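Calreticulin, putative (Trypanosoma cruzi, PDB 5HCF) is a putative chaperone of the calreticulin family that probably binds both carbohydrates and peptides of client proteins through its globular domain. Local coordinates at residues 120-125 / 148-153; 131-136 / 166-171. One frame throughout, in Å; residues are numbered along the deposited sequence.

Interaction 1 (120-125 / 148-153); sequences VHIILH and YTLHIA
Ile-122 and Leu-150 meet in the middle of this contact, methyl against methyl. CG2 of Ile-122 lies 3.9 Å from CD2 of Leu-150, an ordinary van der Waals distance. Chi1 of -54° sets CG1 of Ile-122 beside the backbone N and leaves CG2 anti to it. Leu-150 swings CG away from its own N (chi1 -180°), and chi2 of 58° leaves CD2 as the outstretched end of the chain. The two branched groups cross at a slant.

Val-120 and Tyr-148 make the second pair. CG2 of Val-120 is 4.1 Å from CE2 of the tyrosine ring and approaches it obliquely. CG2, the methyl beside the backbone N, does the touching. Phe-160 packs on both residues. Phe-109 and Pro-111 also touch Tyr-148, which gives its ring an apolar setting.

No hydrogen bond joins the two segments. The backbones run in the same general direction, with the CA atoms of Ile-122 and Leu-150 8.7 Å apart. The residues between the inward ones face the other way. NE2 of His-121, for instance, is hydrogen-bonded to OD2 of Asp-112, and the His-121 ring meets Tyr-87 edge-to-face. This is face-to-face packing of strand 117-126 in one antiparallel sheet on strand 145-152 in the other. It forms part of the hydrophobic core of the legume-lectin-type beta sandwich.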
loop_
_atom_site.group_PDB
_atom_site.type_symbol
_atom_site.label_atom_id
_atom_site.label_comp_id
_atom_site.label_asym_id
_atom_site.label_seq_id
_atom_site.Cartn_x
_atom_site.Cartn_y
_atom_site.Cartn_z
ATOM N N VAL A 120 3.389 -9.447 0.223
ATOM C CA VAL A 120 3.054 -8.055 0.487
ATOM C C VAL A 120 4.276 -7.194 0.213
ATOM O O VAL A 120 5.319 -7.375 0.833
ATOM C CB VAL A 120 2.570 -7.846 1.937
ATOM C CG1 VAL A 120 2.219 -6.386 2.180
ATOM C CG2 VAL A 120 1.383 -8.763 2.244
ATOM N N HIS A 121 4.145 -6.249 -0.710
ATOM C CA HIS A 121 5.260 -5.377 -1.048
ATOM C C HIS A 121 5.447 -4.309 0.001
ATOM O O HIS A 121 4.496 -3.620 0.375
ATOM C CB HIS A 121 5.041 -4.692 -2.397
ATOM C CG HIS A 121 5.211 -5.594 -3.577
ATOM N ND1 HIS A 121 6.399 -6.224 -3.865
ATOM C CD2 HIS A 121 4.343 -5.952 -4.554
ATOM C CE1 HIS A 121 6.256 -6.946 -4.965
ATOM N NE2 HIS A 121 5.019 -6.795 -5.401
ATOM N N ILE A 122 6.678 -4.175 0.479
ATOM C CA ILE A 122 7.066 -2.985 1.216
ATOM C C ILE A 122 8.390 -2.516 0.638
ATOM O O ILE A 122 9.457 -2.909 1.111
ATOM C CB ILE A 122 7.203 -3.234 2.719
ATOM C CG1 ILE A 122 5.923 -3.855 3.278
ATOM C CG2 ILE A 122 7.516 -1.924 3.432
ATOM C CD1 ILE A 122 5.970 -4.100 4.761
ATOM N N ILE A 123 8.310 -1.679 -0.392
ATOM C CA ILE A 123 9.494 -1.266 -1.137
ATOM C C ILE A 123 9.816 0.198 -0.865
ATOM O O ILE A 123 8.995 1.088 -1.105
ATOM C CB ILE A 123 9.309 -1.480 -2.653
ATOM C CG1 ILE A 123 8.960 -2.941 -2.948
ATOM C CG2 ILE A 123 10.561 -1.071 -3.411
ATOM C CD1 ILE A 123 8.861 -3.264 -4.421
ATOM N N LEU A 124 11.018 0.441 -0.358
ATOM C CA LEU A 124 11.439 1.790 -0.018
ATOM C C LEU A 124 12.499 2.281 -0.987
ATOM O O LEU A 124 13.482 1.587 -1.247
ATOM C CB LEU A 124 11.981 1.840 1.411
ATOM C CG LEU A 124 10.975 1.719 2.555
ATOM C CD1 LEU A 124 11.699 1.400 3.859
ATOM C CD2 LEU A 124 10.161 3.003 2.684
ATOM N N HIS A 125 12.297 3.473 -1.531
ATOM C CA HIS A 125 13.327 4.079 -2.345
ATOM C C HIS A 125 14.315 4.760 -1.416
ATOM O O HIS A 125 13.964 5.692 -0.696
ATOM C CB HIS A 125 12.761 5.083 -3.344
ATOM C CG HIS A 125 13.809 5.682 -4.224
ATOM N ND1 HIS A 125 14.124 5.166 -5.466
ATOM C CD2 HIS A 125 14.651 6.725 -4.030
ATOM C CE1 HIS A 125 15.097 5.875 -6.003
ATOM N NE2 HIS A 125 15.435 6.832 -5.152
ATOM N N TYR A 148 -4.134 -3.160 4.851
ATOM C CA TYR A 148 -2.683 -3.168 4.974
ATOM C C TYR A 148 -2.209 -1.852 5.568
ATOM O O TYR A 148 -2.421 -0.785 4.995
ATOM C CB TYR A 148 -2.031 -3.430 3.617
ATOM C CG TYR A 148 -2.547 -4.694 2.966
ATOM C CD1 TYR A 148 -3.732 -4.690 2.239
ATOM C CD2 TYR A 148 -1.861 -5.898 3.095
ATOM C CE1 TYR A 148 -4.211 -5.842 1.650
ATOM C CE2 TYR A 148 -2.332 -7.053 2.510
ATOM C CZ TYR A 148 -3.509 -7.021 1.791
ATOM O OH TYR A 148 -3.987 -8.169 1.203
ATOM N N THR A 149 -1.571 -1.941 6.730
ATOM C CA THR A 149 -1.159 -0.759 7.475
ATOM C C THR A 149 0.329 -0.810 7.786
ATOM O O THR A 149 0.847 -1.842 8.207
ATOM C CB THR A 149 -1.944 -0.623 8.800
ATOM O OG1 THR A 149 -3.353 -0.667 8.538
ATOM C CG2 THR A 149 -1.601 0.683 9.487
ATOM N N LEU A 150 1.012 0.309 7.569
ATOM C CA LEU A 150 2.449 0.389 7.804
ATOM C C LEU A 150 2.792 1.543 8.730
ATOM O O LEU A 150 2.390 2.685 8.497
ATOM C CB LEU A 150 3.212 0.555 6.488
ATOM C CG LEU A 150 4.732 0.641 6.645
ATOM C CD1 LEU A 150 5.256 -0.598 7.352
ATOM C CD2 LEU A 150 5.424 0.834 5.315
ATOM N N HIS A 151 3.535 1.235 9.785
ATOM C CA HIS A 151 4.059 2.253 10.677
ATOM C C HIS A 151 5.562 2.372 10.497
ATOM O O HIS A 151 6.300 1.424 10.773
ATOM C CB HIS A 151 3.727 1.929 12.133
ATOM C CG HIS A 151 4.255 2.934 13.110
ATOM N ND1 HIS A 151 4.472 2.636 14.444
ATOM C CD2 HIS A 151 4.622 4.228 12.956
ATOM C CE1 HIS A 151 4.939 3.701 15.061
ATOM N NE2 HIS A 151 5.039 4.685 14.182
ATOM N N ILE A 152 6.000 3.527 9.999
ATOM C CA ILE A 152 7.418 3.875 9.966
ATOM C C ILE A 152 7.715 4.859 11.091
ATOM O O ILE A 152 7.297 6.017 11.036
ATOM C CB ILE A 152 7.833 4.494 8.621
ATOM C CG1 ILE A 152 7.423 3.582 7.468
ATOM C CG2 ILE A 152 9.333 4.746 8.582
ATOM C CD1 ILE A 152 8.275 2.350 7.353
ATOM N N ALA A 153 8.435 4.394 12.108
ATOM C CA ALA A 153 8.704 5.196 13.300
ATOM C C ALA A 153 10.017 5.978 13.178
ATOM O O ALA A 153 10.883 5.642 12.365
ATOM C CB ALA A 153 8.729 4.306 14.531
#

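Interaction 2 (131-136 / 166-171)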
loop_
_atom_site.group_PDB
_atom_site.type_symbol
_atom_site.label_atom_id
_atom_site.label_comp_id
_atom_site.label_asym_id
_atom_site.label_seq_id
_atom_site.Cartn_x
_atom_site.Cartn_y
_atom_site.Cartn_z
ATOM N N ARG A 131 14.377 -0.537 -2.710
ATOM C CA ARG A 131 14.838 -1.617 -1.839
ATOM C C ARG A 131 13.671 -2.507 -1.459
ATOM O O ARG A 131 12.745 -2.064 -0.782
ATOM C CB ARG A 131 15.500 -1.062 -0.573
ATOM C CG ARG A 131 16.503 0.049 -0.822
ATOM C CD ARG A 131 17.746 -0.452 -1.531
ATOM N NE ARG A 131 18.577 0.660 -1.983
ATOM C CZ ARG A 131 19.901 0.704 -1.865
ATOM N NH1 ARG A 131 20.554 -0.300 -1.295
ATOM N NH2 ARG A 131 20.574 1.758 -2.308
ATOM N N GLU A 132 13.703 -3.753 -1.915
ATOM C CA GLU A 132 12.643 -4.699 -1.587
ATOM C C GLU A 132 12.773 -5.233 -0.158
ATOM O O GLU A 132 13.859 -5.598 0.292
ATOM C CB GLU A 132 12.635 -5.860 -2.587
ATOM C CG GLU A 132 12.277 -5.446 -4.009
ATOM C CD GLU A 132 12.153 -6.629 -4.948
ATOM O OE1 GLU A 132 11.237 -6.618 -5.801
ATOM O OE2 GLU A 132 12.972 -7.567 -4.838
ATOM N N TRP A 133 11.646 -5.269 0.542
ATOM C CA TRP A 133 11.553 -5.825 1.886
ATOM C C TRP A 133 12.074 -7.265 1.929
ATOM O O TRP A 133 11.653 -8.109 1.135
ATOM C CB TRP A 133 10.098 -5.764 2.353
ATOM C CG TRP A 133 9.852 -6.077 3.796
ATOM C CD1 TRP A 133 10.728 -5.941 4.833
ATOM C CD2 TRP A 133 8.626 -6.555 4.365
ATOM N NE1 TRP A 133 10.125 -6.313 6.013
ATOM C CE2 TRP A 133 8.835 -6.691 5.752
ATOM C CE3 TRP A 133 7.373 -6.884 3.834
ATOM C CZ2 TRP A 133 7.838 -7.140 6.616
ATOM C CZ3 TRP A 133 6.384 -7.331 4.692
ATOM C CH2 TRP A 133 6.623 -7.455 6.068
ATOM N N SER A 134 12.993 -7.542 2.849
ATOM C CA SER A 134 13.604 -8.864 2.937
ATOM C C SER A 134 12.620 -9.950 3.388
ATOM O O SER A 134 12.806 -11.117 3.065
ATOM C CB SER A 134 14.805 -8.844 3.885
ATOM O OG SER A 134 14.400 -8.604 5.221
ATOM N N LYS A 135 11.588 -9.574 4.137
ATOM C CA LYS A 135 10.621 -10.551 4.634
ATOM C C LYS A 135 9.500 -10.780 3.631
ATOM O O LYS A 135 9.037 -9.840 2.982
ATOM C CB LYS A 135 10.040 -10.101 5.978
ATOM C CG LYS A 135 11.081 -9.981 7.077
ATOM C CD LYS A 135 10.460 -10.004 8.460
ATOM C CE LYS A 135 11.530 -10.234 9.517
ATOM N NZ LYS A 135 11.025 -10.023 10.899
ATOM N N ARG A 136 9.051 -12.028 3.513
ATOM C CA ARG A 136 8.022 -12.348 2.535
ATOM C C ARG A 136 6.766 -12.857 3.246
ATOM O O ARG A 136 6.691 -14.027 3.625
ATOM C CB ARG A 136 8.534 -13.389 1.534
ATOM C CG ARG A 136 9.862 -13.005 0.893
ATOM C CD ARG A 136 10.249 -13.881 -0.293
ATOM N NE ARG A 136 9.701 -13.390 -1.556
ATOM C CZ ARG A 136 8.492 -13.664 -2.035
ATOM N NH1 ARG A 136 7.653 -14.431 -1.351
ATOM N NH2 ARG A 136 8.118 -13.153 -3.201
ATOM N N SER A 166 -0.980 -7.146 14.063
ATOM C CA SER A 166 0.448 -7.096 13.777
ATOM C C SER A 166 0.944 -8.383 13.113
ATOM O O SER A 166 0.754 -9.480 13.645
ATOM C CB SER A 166 1.231 -6.833 15.068
ATOM O OG SER A 166 2.606 -6.630 14.803
ATOM N N LYS A 167 1.579 -8.236 11.950
ATOM C CA LYS A 167 2.127 -9.372 11.213
ATOM C C LYS A 167 3.654 -9.357 11.130
ATOM O O LYS A 167 4.289 -10.414 11.107
ATOM C CB LYS A 167 1.539 -9.421 9.799
ATOM C CG LYS A 167 0.373 -10.387 9.643
ATOM C CD LYS A 167 0.851 -11.711 9.080
ATOM C CE LYS A 167 -0.248 -12.755 9.088
ATOM N NZ LYS A 167 0.199 -14.017 8.435
ATOM N N ALA A 168 4.244 -8.164 11.085
ATOM C CA ALA A 168 5.697 -8.049 11.031
ATOM C C ALA A 168 6.183 -6.818 11.783
ATOM O O ALA A 168 5.531 -5.774 11.786
ATOM C CB ALA A 168 6.177 -8.014 9.591
ATOM N N LYS A 169 7.355 -6.946 12.393
ATOM C CA LYS A 169 7.868 -5.931 13.302
ATOM C C LYS A 169 9.381 -6.049 13.348
ATOM O O LYS A 169 9.908 -7.153 13.470
ATOM C CB LYS A 169 7.249 -6.116 14.692
ATOM C CG LYS A 169 7.467 -4.988 15.685
ATOM C CD LYS A 169 6.570 -5.210 16.904
ATOM C CE LYS A 169 6.299 -3.926 17.680
ATOM N NZ LYS A 169 7.531 -3.310 18.240
ATOM N N GLY A 170 10.083 -4.925 13.231
ATOM C CA GLY A 170 11.535 -4.949 13.275
ATOM C C GLY A 170 12.227 -3.637 12.968
ATOM O O GLY A 170 11.659 -2.562 13.152
ATOM N N GLN A 171 13.465 -3.728 12.491
ATOM C CA GLN A 171 14.278 -2.546 12.237
ATOM C C GLN A 171 14.513 -2.372 10.740
ATOM O O GLN A 171 14.823 -3.342 10.046
ATOM C CB GLN A 171 15.624 -2.658 12.963
ATOM C CG GLN A 171 15.545 -3.019 14.449
ATOM C CD GLN A 171 14.522 -2.214 15.224
ATOM O OE1 GLN A 171 14.520 -0.984 15.187
ATOM N NE2 GLN A 171 13.653 -2.908 15.951
#
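Lys-135 and Ala-168 bring the backbones closest, with their CA atoms 8.5 Å apart, and the two segments run in broadly opposite directions without a hydrogen bond between them. The contact lies at the margin of the lectin-type beta sandwich. Segment 131-136 starts on strand 129-132, an outermost strand of one sheet, and continues as loop. Residues 166-171 belong to strand 165-171, which pairs with strand 157-162 in the other sheet. That pairing holds a classic beta bulge, where Lys-167 and Ala-168 both face Phe-160.

The main side-chain contact is Trp-133 on Ala-168. CB of the alanine lies in the plane of the indole, at its edge, 3.5 Å from CZ2 and 3.6 Å from CH2 of Trp-133. The methyl therefore meets the outer rim of the six-membered ring. Trp-133 reaches it because CG is trans to the backbone N (chi1 -170°), and chi2 of 26° turns the ring so that its six-membered edge faces the alanine. The indole has other neighbours that probably limit its movement. Its ring stacks on Trp-176, and Tyr-158 meets it nearly at right angles. NE1 is hydrogen-bonded to the hydroxyl of Tyr-158.

Lys-135 adds a looser, polar approach. Its chain is extended beyond CG and passes near Asp-175 in helix 172-175. NZ ends 4.0 Å from the backbone O of Lys-169, which is too far for a hydrogen bond. The pull between the ammonium group and this carbonyl is probably weak.

The backbone of Lys-135 also touches the tryptophan: its O stands 3.4 Å above one face of the Trp-133 ring, offset toward the rim.

From the N terminus the chain enters 120-125, turns, and passes through 131-136. It then reaches 148-153, which closes interaction 1 over 22 intervening residues. Next comes 166-171, closing interaction 2 over 29. The segments alternate, so the two contacts cross rather than nest. They also touch. Leu-124 O is 2.7 Å from Arg-131 N, a probable hydrogen bond between neighbouring strands 117-126 and 129-132. Ile-122 O also packs on Trp-133 CB. Both contacts join the seven-stranded sheet, or the chain leaving it, to the opposing sheet. Interaction 1 does so in the core, interaction 2 nearer the margin.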